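Side-chain contacts in glucose-6-phosphate 1-dehydrogenase (Mycobacterium avium, PDB 4LGV), which probably catalyses the NADP-dependent oxidation of glucose 6-phosphate to 6-phosphogluconolactone, the first step of the pentose phosphate pathway: residues V34-T39 with T114-E119; S105-D110 with S118-K123; P143-L148 with D152-A157. All blocks are in the same frame, centred on the assembly; numbering follows the deposited sequence.

Contact 1: V34-T39 with T114-E119; sequences VIFGIT and TGLYSE
Phe36 meets Leu116 and Tyr117 where the end of strand 32-36 faces helix 114-123. The contact is small and buried.

Only the far corner of the Phe36 ring takes part in the apolar contacts. Phe36 CE2 lies 4.1 Å from Leu116 CD2. Phe36 CZ lies 4.1 Å from Tyr117 CE2. The two aromatic side chains cross obliquely, with no regular stack. With Phe36 CG anti to its carbonyl carbon (chi1 -72°), the ring projects toward the helix, and CE2 and CZ are the atoms that touch it.

A CH-pi contact ties the two helix residues together. Leu116 CD2 sits 3.7 Å above the plane of the Tyr117 ring, over its centre. This methyl therefore touches both rings.

No hydrogen bond spans the contact. Tyr117 OH lies 4.0 Å from Phe36 CE2, which is plain van der Waals contact. The hydroxyl bonds to the backbone O of Val111, which fixes the ring against the loop before the helix. Ile144 and Leu148 of helix 141-150 also touch Tyr117.

Strand 32-36 is the first strand of a parallel sheet with order 3-2-1-4-5-6. Helix 114-123 is the crossover helix between strands 104-108 and 130-134. Gly37, with phi of 101°, opens the turn after the first strand. This is the Rossmann fold, and the turn is consistent with the start of its glycine-rich dinucleotide-binding loop.

Contact 2: S105-D110 with S118-K123; sequences SYLSGD and SELAEK
Leu107 carries this contact, reaching from strand 104-108 to Glu119 and Leu120 on helix 114-123. Its CB points at the helix. CG anti to the backbone N (chi1 -166°) carries the branch toward the helix, and the second torsion then turns CD1 to Glu119 and CD2 to Leu120.

Leu107 CD2 lies against the helix backbone, 3.8 Å from Leu120 CA. Leu107 CD2 is also 3.9 Å from Leu120 CD1. Leu120 CB lies against the same methyl.

The other branch meets the carboxylate of Glu119. Leu107 CD1 is 3.2 Å from Glu119 OE2 and 3.8 Å from Glu119 CD. The first distance is short for a methyl against an oxygen. No hydrogen bond is involved. Beyond CG the Glu119 chain is extended, so the carboxylate reaches Leu107 CD1, the two side chains crossing at a slant. The Glu119 chi1 of -109° is far from a staggered value. Together with the short contact on an exposed residue, this makes the exact placement of the carboxylate doubtful.

Ser108 has its CB on the far side of the strand. Tyr106 OH bonds to Asp70 O.

Strand 105-108 and helix 118-123 run nearly antiparallel, at 162°, with axes 9.9 Å apart at closest approach. They are consecutive elements of one beta-alpha unit. Strand 104-108 is an outermost strand of the parallel sheet within this chain. Leu107 is hydrogen-bonded through its backbone to Gly66 and Ala68 of strand 64-68, and Ser105 and Lys123 both touch Ile65.

Contact 3: P143-L148 with D152-A157; sequences PIVENL and DLLERA
Pro143 O is gripped by both N and ND2 of Asn147, and farther along the same helix Leu148 O takes the N-H of Leu153 across the contact. This second bond belongs to a Schellman motif that ends helix 141-150. Leu153 N to Leu148 O is 2.9 Å. Asp152 is the C-prime residue, and its positive phi of 57° turns the chain back. The other bond of the motif runs from Asp152 N to Ala149 O.

At Pro143 O the two donors come from opposite faces of the carbonyl plane. The Asn147 side chain folds back on its own helix and brings ND2 well above that plane, 2.9 Å from Pro143 O.

Leucines close the motif. Leu148 CD2 lies 4.1 Å from Leu153 CD1, the apolar pair usual in a Schellman ending. The side chains of Leu148 and Leu154 meet at about a right angle, with Leu154 CD2 3.7 Å from Leu148 CB. A type II turn from Leu154 to Ala157 then leads toward strand 158-162. The other methyl of Leu154, CD1, rests 3.7 Å from the backbone Val145 O.

How the contacts relate
All three contacts lie in the coenzyme-domain fold, on the same side of the chain's centre. Contacts 1 and 2 share helix 114-123 and reach the same parallel sheet, at its first strand and at an outermost strand respectively. Contact 1 is buried and mainly aromatic. Contact 2 is partly buried, with Leu120 buried, Leu107 partly exposed and an acid at the surface. Contact 3 is also partly buried, but it is local: a helix end and its following loop, and the one with a hydrogen bond between its segments. Tyr117 packs on Asn147 and Leu148, joining contacts 1 and 3. Leu120 touches Phe36, Leu148 and Leu153, so it meets side chains of both other contacts.

Contact 1: V34-T39 with T114-E119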
ATOM      1  N   VAL A  34      13.781 -46.409 -20.996  1.00 27.34           N
ATOM      2  CA  VAL A  34      14.326 -47.587 -20.384  1.00 27.11           C
ATOM      3  C   VAL A  34      13.860 -47.656 -18.934  1.00 27.53           C
ATOM      4  O   VAL A  34      14.191 -46.765 -18.125  1.00 25.77           O
ATOM      5  CB  VAL A  34      15.871 -47.542 -20.417  1.00 27.23           C
ATOM      6  CG1 VAL A  34      16.425 -48.764 -19.780  1.00 27.56           C
ATOM      7  CG2 VAL A  34      16.376 -47.390 -21.849  1.00 27.78           C
ATOM      8  N   ILE A  35      13.136 -48.726 -18.581  1.00 27.07           N
ATOM      9  CA  ILE A  35      12.524 -48.817 -17.249  1.00 26.90           C
ATOM     10  C   ILE A  35      13.160 -49.904 -16.434  1.00 26.57           C
ATOM     11  O   ILE A  35      12.968 -51.077 -16.730  1.00 26.90           O
ATOM     12  CB  ILE A  35      11.004 -49.149 -17.340  1.00 26.14           C
ATOM     13  CG1 ILE A  35      10.290 -48.078 -18.128  1.00 25.68           C
ATOM     14  CG2 ILE A  35      10.377 -49.237 -15.954  1.00 25.58           C
ATOM     15  CD1 ILE A  35       8.854 -48.385 -18.482  1.00 25.02           C
ATOM     16  N   PHE A  36      13.898 -49.518 -15.400  1.00 26.93           N
ATOM     17  CA  PHE A  36      14.420 -50.482 -14.446  1.00 27.64           C
ATOM     18  C   PHE A  36      13.363 -50.743 -13.408  1.00 28.65           C
ATOM     19  O   PHE A  36      12.840 -49.798 -12.793  1.00 28.55           O
ATOM     20  CB  PHE A  36      15.683 -49.981 -13.771  1.00 28.72           C
ATOM     21  CG  PHE A  36      16.902 -49.966 -14.668  1.00 30.21           C
ATOM     22  CD1 PHE A  36      17.035 -49.040 -15.687  1.00 30.72           C
ATOM     23  CD2 PHE A  36      17.929 -50.909 -14.496  1.00 31.12           C
ATOM     24  CE1 PHE A  36      18.159 -49.038 -16.519  1.00 32.24           C
ATOM     25  CE2 PHE A  36      19.058 -50.905 -15.320  1.00 31.85           C
ATOM     26  CZ  PHE A  36      19.176 -49.968 -16.334  1.00 32.38           C
ATOM     27  N   GLY A  37      13.044 -52.025 -13.213  1.00 28.18           N
ATOM     28  CA  GLY A  37      12.056 -52.452 -12.205  1.00 28.55           C
ATOM     29  C   GLY A  37      10.683 -52.765 -12.800  1.00 28.63           C
ATOM     30  O   GLY A  37       9.683 -52.684 -12.123  1.00 29.38           O
ATOM     31  N   ILE A  38      10.664 -53.177 -14.059  1.00 28.63           N
ATOM     32  CA  ILE A  38       9.424 -53.332 -14.838  1.00 28.93           C
ATOM     33  C   ILE A  38       8.538 -54.482 -14.342  1.00 29.36           C
ATOM     34  O   ILE A  38       7.346 -54.529 -14.664  1.00 32.22           O
ATOM     35  CB  ILE A  38       9.760 -53.496 -16.339  1.00 28.43           C
ATOM     36  CG1 ILE A  38       8.545 -53.317 -17.211  1.00 29.14           C
ATOM     37  CG2 ILE A  38      10.355 -54.861 -16.601  1.00 29.79           C
ATOM     38  CD1 ILE A  38       8.023 -51.923 -17.246  1.00 30.67           C
ATOM     39  N   THR A  39       9.081 -55.377 -13.521  1.00 29.10           N
ATOM     40  CA  THR A  39       8.287 -56.456 -12.911  1.00 27.44           C
ATOM     41  C   THR A  39       7.883 -56.186 -11.477  1.00 27.96           C
ATOM     42  O   THR A  39       7.241 -57.041 -10.851  1.00 27.22           O
ATOM     43  CB  THR A  39       9.055 -57.783 -12.907  1.00 28.14           C
ATOM     44  OG1 THR A  39      10.230 -57.664 -12.115  1.00 26.33           O
ATOM     45  CG2 THR A  39       9.410 -58.175 -14.304  1.00 28.08           C
ATOM     46  N   THR A 114      28.073 -55.682 -14.468  1.00 42.84           N
ATOM     47  CA  THR A 114      28.403 -54.990 -15.709  1.00 43.05           C
ATOM     48  C   THR A 114      27.856 -55.636 -16.989  1.00 42.26           C
ATOM     49  O   THR A 114      27.606 -54.940 -17.965  1.00 41.68           O
ATOM     50  CB  THR A 114      29.925 -54.741 -15.861  1.00 44.65           C
ATOM     51  OG1 THR A 114      30.617 -55.976 -15.813  1.00 44.75           O
ATOM     52  CG2 THR A 114      30.473 -53.836 -14.739  1.00 44.71           C
ATOM     53  N   GLY A 115      27.718 -56.954 -17.015  1.00 44.35           N
ATOM     54  CA  GLY A 115      27.177 -57.652 -18.196  1.00 44.39           C
ATOM     55  C   GLY A 115      25.807 -57.157 -18.655  1.00 45.74           C
ATOM     56  O   GLY A 115      25.519 -57.081 -19.844  1.00 46.56           O
ATOM     57  N   LEU A 116      24.945 -56.814 -17.704  1.00 45.57           N
ATOM     58  CA  LEU A 116      23.629 -56.317 -18.042  1.00 42.51           C
ATOM     59  C   LEU A 116      23.752 -55.044 -18.891  1.00 41.89           C
ATOM     60  O   LEU A 116      23.026 -54.863 -19.863  1.00 40.27           O
ATOM     61  CB  LEU A 116      22.851 -56.044 -16.768  1.00 42.16           C
ATOM     62  CG  LEU A 116      21.401 -55.499 -16.950  1.00 41.15           C
ATOM     63  CD1 LEU A 116      20.466 -56.051 -15.896  1.00 40.95           C
ATOM     64  CD2 LEU A 116      21.399 -53.998 -16.785  1.00 42.71           C
ATOM     65  N   TYR A 117      24.708 -54.189 -18.532  1.00 39.77           N
ATOM     66  CA  TYR A 117      24.889 -52.890 -19.154  1.00 38.05           C
ATOM     67  C   TYR A 117      25.543 -52.986 -20.526  1.00 40.22           C
ATOM     68  O   TYR A 117      25.269 -52.176 -21.406  1.00 40.80           O
ATOM     69  CB  TYR A 117      25.626 -51.967 -18.180  1.00 37.34           C
ATOM     70  CG  TYR A 117      24.818 -51.762 -16.921  1.00 36.00           C
ATOM     71  CD1 TYR A 117      24.900 -52.661 -15.864  1.00 35.89           C
ATOM     72  CD2 TYR A 117      23.924 -50.707 -16.801  1.00 35.50           C
ATOM     73  CE1 TYR A 117      24.137 -52.509 -14.729  1.00 35.53           C
ATOM     74  CE2 TYR A 117      23.162 -50.539 -15.652  1.00 34.28           C
ATOM     75  CZ  TYR A 117      23.277 -51.442 -14.620  1.00 34.37           C
ATOM     76  OH  TYR A 117      22.520 -51.348 -13.461  1.00 34.97           O
ATOM     77  N   SER A 118      26.433 -53.956 -20.706  1.00 42.91           N
ATOM     78  CA  SER A 118      26.978 -54.267 -22.031  1.00 45.65           C
ATOM     79  C   SER A 118      25.859 -54.677 -22.957  1.00 45.69           C
ATOM     80  O   SER A 118      25.810 -54.273 -24.118  1.00 46.61           O
ATOM     81  CB  SER A 118      27.983 -55.436 -21.978  1.00 46.14           C
ATOM     82  OG  SER A 118      29.043 -55.100 -21.131  1.00 51.53           O
ATOM     83  N   GLU A 119      24.995 -55.539 -22.458  1.00 45.74           N
ATOM     84  CA  GLU A 119      23.808 -55.940 -23.217  1.00 50.45           C
ATOM     85  C   GLU A 119      22.869 -54.751 -23.547  1.00 44.96           C
ATOM     86  O   GLU A 119      22.407 -54.575 -24.683  1.00 45.45           O
ATOM     87  CB  GLU A 119      23.045 -56.982 -22.408  1.00 55.48           C
ATOM     88  CG  GLU A 119      23.104 -58.376 -22.970  1.00 61.00           C
ATOM     89  CD  GLU A 119      22.132 -59.296 -22.239  1.00 64.87           C
ATOM     90  OE1 GLU A 119      22.384 -59.573 -21.034  1.00 62.99           O
ATOM     91  OE2 GLU A 119      21.114 -59.694 -22.870  1.00 62.47           O
TER

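Contact 2: S105-D110 with S118-K123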
ATOM      1  N   SER A 105      10.475 -54.113 -25.410  1.00 29.46           N
ATOM      2  CA  SER A 105      11.413 -55.237 -25.326  1.00 28.98           C
ATOM      3  C   SER A 105      11.765 -55.464 -23.872  1.00 27.68           C
ATOM      4  O   SER A 105      11.466 -54.634 -23.013  1.00 27.22           O
ATOM      5  CB  SER A 105      12.676 -55.010 -26.196  1.00 30.11           C
ATOM      6  OG  SER A 105      13.324 -53.804 -25.849  1.00 31.71           O
ATOM      7  N   TYR A 106      12.417 -56.584 -23.586  1.00 28.25           N
ATOM      8  CA  TYR A 106      12.758 -56.964 -22.219  1.00 28.13           C
ATOM      9  C   TYR A 106      14.162 -57.484 -22.109  1.00 30.65           C
ATOM     10  O   TYR A 106      14.667 -58.249 -22.956  1.00 31.22           O
ATOM     11  CB  TYR A 106      11.818 -58.027 -21.698  1.00 28.25           C
ATOM     12  CG  TYR A 106      12.097 -58.447 -20.249  1.00 28.61           C
ATOM     13  CD1 TYR A 106      11.928 -57.553 -19.209  1.00 28.06           C
ATOM     14  CD2 TYR A 106      12.544 -59.734 -19.937  1.00 29.27           C
ATOM     15  CE1 TYR A 106      12.167 -57.915 -17.903  1.00 27.85           C
ATOM     16  CE2 TYR A 106      12.805 -60.106 -18.618  1.00 29.89           C
ATOM     17  CZ  TYR A 106      12.587 -59.196 -17.587  1.00 28.54           C
ATOM     18  OH  TYR A 106      12.871 -59.527 -16.261  1.00 27.42           O
ATOM     19  N   LEU A 107      14.805 -57.069 -21.029  1.00 34.16           N
ATOM     20  CA  LEU A 107      16.159 -57.448 -20.744  1.00 34.97           C
ATOM     21  C   LEU A 107      16.292 -57.837 -19.278  1.00 34.16           C
ATOM     22  O   LEU A 107      15.932 -57.058 -18.381  1.00 34.46           O
ATOM     23  CB  LEU A 107      17.008 -56.268 -21.107  1.00 39.57           C
ATOM     24  CG  LEU A 107      18.495 -56.457 -21.218  1.00 45.59           C
ATOM     25  CD1 LEU A 107      18.818 -57.480 -22.306  1.00 49.34           C
ATOM     26  CD2 LEU A 107      19.117 -55.117 -21.545  1.00 46.16           C
ATOM     27  N   SER A 108      16.741 -59.075 -19.069  1.00 33.80           N
ATOM     28  CA  SER A 108      16.891 -59.699 -17.754  0.50 33.96           C
ATOM     29  C   SER A 108      18.336 -59.683 -17.261  1.00 35.28           C
ATOM     30  O   SER A 108      19.246 -60.029 -18.020  1.00 34.62           O
ATOM     31  CB  SER A 108      16.485 -61.218 -17.797  0.50 34.12           C
ATOM     32  OG  SER A 108      16.396 -61.710 -16.482  0.50 34.56           O
ATOM     33  N   GLY A 109      18.534 -59.345 -15.986  1.00 35.65           N
ATOM     34  CA  GLY A 109      19.854 -59.475 -15.408  1.00 37.92           C
ATOM     35  C   GLY A 109      19.941 -58.831 -14.057  1.00 39.00           C
ATOM     36  O   GLY A 109      18.945 -58.346 -13.541  1.00 36.61           O
ATOM     37  N   ASP A 110      21.152 -58.824 -13.510  1.00 41.34           N
ATOM     38  CA  ASP A 110      21.449 -58.251 -12.213  1.00 41.78           C
ATOM     39  C   ASP A 110      21.977 -56.842 -12.439  1.00 41.97           C
ATOM     40  O   ASP A 110      23.015 -56.635 -13.109  1.00 43.38           O
ATOM     41  CB  ASP A 110      22.540 -59.087 -11.513  1.00 44.24           C
ATOM     42  CG  ASP A 110      22.708 -58.765 -10.006  1.00 45.36           C
ATOM     43  OD1 ASP A 110      22.524 -57.607  -9.623  1.00 47.23           O
ATOM     44  OD2 ASP A 110      23.079 -59.663  -9.210  1.00 49.39           O
ATOM     45  N   SER A 118      26.433 -53.956 -20.706  1.00 42.91           N
ATOM     46  CA  SER A 118      26.978 -54.267 -22.031  1.00 45.65           C
ATOM     47  C   SER A 118      25.859 -54.677 -22.957  1.00 45.69           C
ATOM     48  O   SER A 118      25.810 -54.273 -24.118  1.00 46.61           O
ATOM     49  CB  SER A 118      27.983 -55.436 -21.978  1.00 46.14           C
ATOM     50  OG  SER A 118      29.043 -55.100 -21.131  1.00 51.53           O
ATOM     51  N   GLU A 119      24.995 -55.539 -22.458  1.00 45.74           N
ATOM     52  CA  GLU A 119      23.808 -55.940 -23.217  1.00 50.45           C
ATOM     53  C   GLU A 119      22.869 -54.751 -23.547  1.00 44.96           C
ATOM     54  O   GLU A 119      22.407 -54.575 -24.683  1.00 45.45           O
ATOM     55  CB  GLU A 119      23.045 -56.982 -22.408  1.00 55.48           C
ATOM     56  CG  GLU A 119      23.104 -58.376 -22.970  1.00 61.00           C
ATOM     57  CD  GLU A 119      22.132 -59.296 -22.239  1.00 64.87           C
ATOM     58  OE1 GLU A 119      22.384 -59.573 -21.034  1.00 62.99           O
ATOM     59  OE2 GLU A 119      21.114 -59.694 -22.870  1.00 62.47           O
ATOM     60  N   LEU A 120      22.635 -53.916 -22.554  1.00 42.54           N
ATOM     61  CA  LEU A 120      21.854 -52.693 -22.748  1.00 41.36           C
ATOM     62  C   LEU A 120      22.496 -51.805 -23.795  1.00 42.34           C
ATOM     63  O   LEU A 120      21.813 -51.165 -24.580  1.00 41.35           O
ATOM     64  CB  LEU A 120      21.763 -51.951 -21.416  1.00 41.07           C
ATOM     65  CG  LEU A 120      20.740 -50.836 -21.268  1.00 40.88           C
ATOM     66  CD1 LEU A 120      19.348 -51.267 -21.709  1.00 39.79           C
ATOM     67  CD2 LEU A 120      20.718 -50.351 -19.827  1.00 39.86           C
ATOM     68  N   ALA A 121      23.826 -51.739 -23.790  1.00 43.39           N
ATOM     69  CA  ALA A 121      24.557 -50.850 -24.717  1.00 45.72           C
ATOM     70  C   ALA A 121      24.361 -51.282 -26.157  1.00 48.46           C
ATOM     71  O   ALA A 121      24.407 -50.452 -27.034  1.00 47.84           O
ATOM     72  CB  ALA A 121      26.045 -50.795 -24.370  1.00 45.59           C
ATOM     73  N   GLU A 122      24.137 -52.573 -26.403  1.00 51.98           N
ATOM     74  CA  GLU A 122      23.820 -53.020 -27.767  1.00 54.07           C
ATOM     75  C   GLU A 122      22.470 -52.497 -28.226  1.00 53.94           C
ATOM     76  O   GLU A 122      22.305 -52.175 -29.403  1.00 53.96           O
ATOM     77  CB  GLU A 122      23.741 -54.540 -27.868  1.00 56.86           C
ATOM     78  CG  GLU A 122      25.043 -55.277 -27.782  1.00 61.27           C
ATOM     79  CD  GLU A 122      24.877 -56.744 -28.188  1.00 64.24           C
ATOM     80  OE1 GLU A 122      23.724 -57.175 -28.488  1.00 64.80           O
ATOM     81  OE2 GLU A 122      25.908 -57.458 -28.221  1.00 66.13           O
ATOM     82  N   LYS A 123      21.492 -52.487 -27.313  1.00 53.01           N
ATOM     83  CA  LYS A 123      20.112 -52.101 -27.660  1.00 53.53           C
ATOM     84  C   LYS A 123      19.984 -50.582 -27.816  1.00 54.60           C
ATOM     85  O   LYS A 123      19.036 -50.112 -28.403  1.00 58.97           O
ATOM     86  CB  LYS A 123      19.090 -52.680 -26.655  1.00 50.39           C
TER

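Contact 3: P143-L148 with D152-A157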
ATOM      1  N   PRO A 143      24.049 -47.531  -7.660  1.00 40.59           N
ATOM      2  CA  PRO A 143      24.726 -48.582  -8.421  1.00 41.95           C
ATOM      3  C   PRO A 143      24.321 -48.637  -9.894  1.00 41.73           C
ATOM      4  O   PRO A 143      25.177 -48.860 -10.740  1.00 44.16           O
ATOM      5  CB  PRO A 143      24.315 -49.866  -7.689  1.00 42.11           C
ATOM      6  CG  PRO A 143      24.130 -49.443  -6.271  1.00 43.46           C
ATOM      7  CD  PRO A 143      23.552 -48.040  -6.359  1.00 43.20           C
ATOM      8  N   ILE A 144      23.034 -48.440 -10.194  1.00 39.54           N
ATOM      9  CA  ILE A 144      22.563 -48.446 -11.571  1.00 36.09           C
ATOM     10  C   ILE A 144      23.174 -47.282 -12.361  1.00 36.34           C
ATOM     11  O   ILE A 144      23.675 -47.440 -13.477  1.00 37.48           O
ATOM     12  CB  ILE A 144      21.022 -48.346 -11.616  1.00 34.63           C
ATOM     13  CG1 ILE A 144      20.403 -49.640 -11.116  1.00 34.46           C
ATOM     14  CG2 ILE A 144      20.551 -48.070 -13.041  1.00 33.25           C
ATOM     15  CD1 ILE A 144      18.928 -49.563 -10.812  1.00 34.10           C
ATOM     16  N   VAL A 145      23.103 -46.096 -11.789  1.00 36.08           N
ATOM     17  CA  VAL A 145      23.592 -44.883 -12.464  1.00 36.89           C
ATOM     18  C   VAL A 145      25.121 -44.940 -12.647  1.00 38.22           C
ATOM     19  O   VAL A 145      25.669 -44.569 -13.692  1.00 39.31           O
ATOM     20  CB  VAL A 145      23.181 -43.648 -11.656  1.00 36.52           C
ATOM     21  CG1 VAL A 145      23.958 -42.428 -12.105  1.00 38.14           C
ATOM     22  CG2 VAL A 145      21.700 -43.377 -11.831  1.00 35.01           C
ATOM     23  N   GLU A 146      25.805 -45.442 -11.639  1.00 39.72           N
ATOM     24  CA  GLU A 146      27.268 -45.647 -11.733  1.00 40.85           C
ATOM     25  C   GLU A 146      27.606 -46.659 -12.813  1.00 41.16           C
ATOM     26  O   GLU A 146      28.569 -46.487 -13.536  1.00 41.35           O
ATOM     27  CB  GLU A 146      27.834 -46.070 -10.387  1.00 41.31           C
ATOM     28  CG  GLU A 146      27.984 -44.862  -9.464  1.00 43.76           C
ATOM     29  CD  GLU A 146      28.083 -45.201  -7.986  1.00 44.34           C
ATOM     30  OE1 GLU A 146      28.046 -46.387  -7.618  1.00 45.33           O
ATOM     31  OE2 GLU A 146      28.162 -44.240  -7.187  1.00 46.13           O
ATOM     32  N   ASN A 147      26.787 -47.693 -12.952  1.00 41.65           N
ATOM     33  CA  ASN A 147      26.974 -48.671 -14.019  1.00 42.65           C
ATOM     34  C   ASN A 147      26.631 -48.137 -15.393  1.00 41.58           C
ATOM     35  O   ASN A 147      27.286 -48.485 -16.384  1.00 42.80           O
ATOM     36  CB  ASN A 147      26.164 -49.940 -13.744  1.00 44.47           C
ATOM     37  CG  ASN A 147      26.971 -50.994 -12.974  1.00 47.61           C
ATOM     38  OD1 ASN A 147      27.894 -51.590 -13.517  1.00 51.31           O
ATOM     39  ND2 ASN A 147      26.694 -51.136 -11.687  1.00 47.19           N
ATOM     40  N   LEU A 148      25.616 -47.277 -15.466  1.00 40.38           N
ATOM     41  CA  LEU A 148      25.296 -46.628 -16.737  1.00 40.08           C
ATOM     42  C   LEU A 148      26.467 -45.745 -17.168  1.00 39.61           C
ATOM     43  O   LEU A 148      26.867 -45.773 -18.346  1.00 38.87           O
ATOM     44  CB  LEU A 148      24.030 -45.808 -16.648  1.00 39.07           C
ATOM     45  CG  LEU A 148      22.786 -46.659 -16.479  1.00 38.58           C
ATOM     46  CD1 LEU A 148      21.618 -45.781 -16.073  1.00 37.97           C
ATOM     47  CD2 LEU A 148      22.470 -47.383 -17.763  1.00 39.84           C
ATOM     48  N   ASP A 152      29.262 -45.855 -20.357  1.00 50.62           N
ATOM     49  CA  ASP A 152      29.138 -44.694 -21.242  1.00 52.99           C
ATOM     50  C   ASP A 152      27.736 -44.588 -21.827  1.00 46.49           C
ATOM     51  O   ASP A 152      27.578 -44.367 -23.015  1.00 47.77           O
ATOM     52  CB  ASP A 152      30.183 -44.755 -22.392  1.00 58.67           C
ATOM     53  CG  ASP A 152      30.713 -43.337 -22.790  1.00 64.59           C
ATOM     54  OD1 ASP A 152      31.116 -42.501 -21.926  1.00 70.60           O
ATOM     55  OD2 ASP A 152      30.692 -43.035 -23.998  1.00 66.00           O
ATOM     56  N   LEU A 153      26.725 -44.695 -20.992  1.00 43.82           N
ATOM     57  CA  LEU A 153      25.326 -44.628 -21.462  1.00 44.12           C
ATOM     58  C   LEU A 153      24.546 -43.416 -20.966  1.00 41.82           C
ATOM     59  O   LEU A 153      23.340 -43.388 -21.082  1.00 43.03           O
ATOM     60  CB  LEU A 153      24.599 -45.906 -21.044  1.00 43.88           C
ATOM     61  CG  LEU A 153      24.969 -47.185 -21.823  1.00 47.02           C
ATOM     62  CD1 LEU A 153      24.305 -48.434 -21.244  1.00 44.84           C
ATOM     63  CD2 LEU A 153      24.603 -47.008 -23.295  1.00 47.94           C
ATOM     64  N   LEU A 154      25.233 -42.393 -20.474  1.00 43.60           N
ATOM     65  CA  LEU A 154      24.579 -41.216 -19.849  1.00 45.86           C
ATOM     66  C   LEU A 154      24.619 -39.900 -20.644  1.00 43.75           C
ATOM     67  O   LEU A 154      23.933 -38.950 -20.285  1.00 42.07           O
ATOM     68  CB  LEU A 154      25.146 -40.992 -18.442  1.00 46.70           C
ATOM     69  CG  LEU A 154      24.797 -42.107 -17.448  1.00 47.98           C
ATOM     70  CD1 LEU A 154      25.484 -41.839 -16.121  1.00 48.02           C
ATOM     71  CD2 LEU A 154      23.292 -42.244 -17.229  1.00 48.20           C
ATOM     72  N   GLU A 155      25.390 -39.856 -21.715  1.00 48.01           N
ATOM     73  CA  GLU A 155      25.454 -38.687 -22.584  1.00 54.07           C
ATOM     74  C   GLU A 155      24.069 -38.560 -23.190  1.00 54.01           C
ATOM     75  O   GLU A 155      23.490 -39.527 -23.690  1.00 56.48           O
ATOM     76  CB  GLU A 155      26.544 -38.819 -23.678  1.00 57.66           C
ATOM     77  N   ARG A 156      23.510 -37.379 -23.053  1.00 52.51           N
ATOM     78  CA  ARG A 156      22.183 -37.090 -23.600  1.00 54.38           C
ATOM     79  C   ARG A 156      21.070 -37.843 -22.920  1.00 48.48           C
ATOM     80  O   ARG A 156      19.968 -37.958 -23.459  1.00 50.10           O
ATOM     81  CB  ARG A 156      22.100 -37.349 -25.122  1.00 57.57           C
ATOM     82  CG  ARG A 156      22.636 -36.193 -25.955  1.00 62.30           C
ATOM     83  CD  ARG A 156      22.772 -36.622 -27.399  1.00 64.89           C
ATOM     84  NE  ARG A 156      23.364 -37.942 -27.404  1.00 66.63           N
ATOM     85  CZ  ARG A 156      23.291 -38.789 -28.415  1.00 72.08           C
ATOM     86  NH1 ARG A 156      22.635 -38.469 -29.538  1.00 78.91           N
ATOM     87  NH2 ARG A 156      23.874 -39.969 -28.291  1.00 72.42           N
ATOM     88  N   ALA A 157      21.362 -38.376 -21.746  1.00 42.69           N
ATOM     89  CA  ALA A 157      20.364 -39.086 -20.995  1.00 38.97           C
ATOM     90  C   ALA A 157      19.769 -38.206 -19.908  1.00 36.32           C
ATOM     91  O   ALA A 157      20.333 -37.194 -19.537  1.00 35.58           O
ATOM     92  CB  ALA A 157      20.940 -40.348 -20.381  1.00 38.02           C
TER